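Local coordinates for protein farnesyl pyrophosphate synthase (Pseudomonas aeruginosa, PDB 3ZOU) that catalyses the formation of the isoprenoid precursor farnesyl diphosphate, probably by prenyl transfer from geranyl diphosphate onto isopentenyl diphosphate, at residues 12-17 and 44-49. Sequence-based numbering, arbitrary orientation.
Sequences ARVDAA and GKRVRP. With 6H6 (3-(2-oxo-1,3-benzoxazol-3(2H)-yl)propanoic acid), chain G.
A bend at chi2 (-50°) carries the Arg46 side chain past Val14 CG1 and delivers its guanidinium to Asp15; with Asp15 CG anti to its carbonyl carbon (chi1 -77°), OD1 is carried toward the guanidinium. The grip is side-on and converges on a single oxygen: Arg46 NE reaches Asp15 OD1 at 2.7 Å along the syn lone pair, while Arg46 NH2, 2.8 Å from Asp15 OD1, arrives from above the carboxylate plane. Both hydrogen bonds are bent, since NE-H and NH2-H must converge on one acceptor, and the two flat groups stand almost perpendicular, 87° apart. The second oxygen, Asp15 OD2, accepts from a water at 2.8 Å that also donates to Gly44 O, tying the carboxylate to the loop backbone. Alongside the salt bridge, Val14 CG1 lies 3.6 Å from Arg46 CG and 3.9 Å from Pro49 CB, so the valine packs against both the aliphatic part of the arginine and the proline ring. A second carboxylate, Glu74, binds Arg46 NH1, and Val40 O accepts from NH2; with the two bonds to Asp15, these should restrain the rotation of the guanidinium. Lys45 and Val47, flanking Arg46, line the pocket of the benzoxazolone fragment. The contact thus joins helix 3-19 to the start of helix 47-58, where Arg46 is the N-cap residue, and helix 67-85 packs against both through Ala70 on Val14 and Glu74 on Pro49 within this predominantly helical prenyltransferase fold.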
# COMPACT_ATOMS: atom_id res chain seq x y z
N ALA A 12 -13.66 1.51 -20.71
CA ALA A 12 -14.47 0.30 -20.63
C ALA A 12 -13.66 -0.90 -20.21
O ALA A 12 -14.13 -1.73 -19.44
CB ALA A 12 -15.17 0.05 -21.97
N ARG A 13 -12.47 -1.05 -20.75
CA ARG A 13 -11.61 -2.19 -20.50
C ARG A 13 -11.18 -2.24 -19.03
O ARG A 13 -11.32 -3.24 -18.34
CB ARG A 13 -10.42 -2.12 -21.39
CG ARG A 13 -9.64 -3.41 -21.37
CD ARG A 13 -8.49 -3.59 -22.32
NE ARG A 13 -8.06 -4.96 -22.05
CZ ARG A 13 -8.48 -6.09 -22.61
NH1 ARG A 13 -9.33 -6.10 -23.64
NH2 ARG A 13 -8.01 -7.26 -22.15
N VAL A 14 -10.66 -1.12 -18.57
CA VAL A 14 -10.21 -1.09 -17.17
C VAL A 14 -11.37 -1.16 -16.21
O VAL A 14 -11.24 -1.80 -15.14
CB VAL A 14 -9.28 0.10 -16.87
CG1 VAL A 14 -10.02 1.39 -16.69
CG2 VAL A 14 -8.42 -0.25 -15.64
N ASP A 15 -12.50 -0.59 -16.53
CA ASP A 15 -13.65 -0.67 -15.67
C ASP A 15 -14.09 -2.12 -15.50
O ASP A 15 -14.41 -2.55 -14.40
CB ASP A 15 -14.83 0.18 -16.14
CG ASP A 15 -14.67 1.65 -15.85
OD1 ASP A 15 -13.69 2.00 -15.14
OD2 ASP A 15 -15.46 2.39 -16.44
N ALA A 16 -14.09 -2.88 -16.57
CA ALA A 16 -14.43 -4.31 -16.42
C ALA A 16 -13.48 -5.06 -15.54
O ALA A 16 -13.94 -5.80 -14.64
CB ALA A 16 -14.57 -4.96 -17.81
N ALA A 17 -12.17 -4.81 -15.70
CA ALA A 17 -11.15 -5.47 -14.89
C ALA A 17 -11.27 -5.04 -13.42
O ALA A 17 -11.22 -5.87 -12.51
CB ALA A 17 -9.82 -5.14 -15.42
N GLY A 44 -15.18 7.83 -13.42
CA GLY A 44 -13.90 8.44 -13.75
C GLY A 44 -13.46 8.22 -15.15
O GLY A 44 -13.75 7.19 -15.77
N LYS A 45 -12.63 9.15 -15.62
CA LYS A 45 -12.18 9.14 -17.00
C LYS A 45 -10.99 8.20 -17.26
O LYS A 45 -10.70 7.86 -18.42
CB LYS A 45 -11.84 10.56 -17.46
CG LYS A 45 -13.14 11.38 -17.59
CD LYS A 45 -13.95 10.82 -18.76
CE LYS A 45 -15.38 10.50 -18.43
NZ LYS A 45 -16.17 11.75 -18.50
N ARG A 46 -10.37 7.71 -16.21
CA ARG A 46 -9.37 6.67 -16.37
C ARG A 46 -8.14 7.10 -17.22
O ARG A 46 -7.61 6.35 -18.00
CB ARG A 46 -9.94 5.33 -16.90
CG ARG A 46 -11.16 4.80 -16.18
CD ARG A 46 -10.97 4.75 -14.65
NE ARG A 46 -12.11 4.00 -14.22
CZ ARG A 46 -12.64 4.07 -12.99
NH1 ARG A 46 -12.12 4.85 -12.05
NH2 ARG A 46 -13.73 3.39 -12.73
N VAL A 47 -7.71 8.34 -17.04
CA VAL A 47 -6.53 8.84 -17.70
C VAL A 47 -5.27 8.00 -17.43
O VAL A 47 -4.43 7.77 -18.30
CB VAL A 47 -6.24 10.29 -17.32
CG1 VAL A 47 -4.95 10.78 -17.98
CG2 VAL A 47 -7.42 11.17 -17.67
N ARG A 48 -5.08 7.55 -16.18
CA ARG A 48 -3.92 6.78 -15.86
C ARG A 48 -3.90 5.37 -16.45
O ARG A 48 -2.91 5.03 -17.12
CB ARG A 48 -3.75 6.81 -14.32
CG ARG A 48 -3.32 8.19 -13.82
CD ARG A 48 -3.60 8.35 -12.35
NE ARG A 48 -3.39 9.76 -11.97
CZ ARG A 48 -4.28 10.71 -12.19
NH1 ARG A 48 -5.46 10.45 -12.76
NH2 ARG A 48 -4.01 11.95 -11.88
N PRO A 49 -5.07 4.71 -16.54
CA PRO A 49 -5.18 3.53 -17.40
C PRO A 49 -4.88 3.81 -18.89
O PRO A 49 -4.16 3.03 -19.49
CB PRO A 49 -6.57 3.08 -17.17
CG PRO A 49 -6.78 3.37 -15.67
CD PRO A 49 -6.12 4.70 -15.50
O 6H6 G . -15.90 13.78 -22.21
N1 6H6 G . -11.91 13.19 -23.27
O1 6H6 G . -12.15 13.23 -25.56
C2 6H6 G . -11.50 12.99 -24.52
O2 6H6 G . -10.25 12.47 -24.49
C3 6H6 G . -9.88 12.38 -23.20
C4 6H6 G . -8.69 11.94 -22.66
C5 6H6 G . -8.61 11.95 -21.27
C6 6H6 G . -9.68 12.39 -20.49
C7 6H6 G . -10.87 12.83 -21.03
C8 6H6 G . -10.95 12.83 -22.41
C9 6H6 G . -13.23 13.68 -22.90
C10 6H6 G . -14.12 12.41 -22.97
C11 6H6 G . -15.49 12.61 -22.33
OXT 6H6 G . -16.11 11.57 -22.01
O HOH W 1 -15.40 4.90 -15.28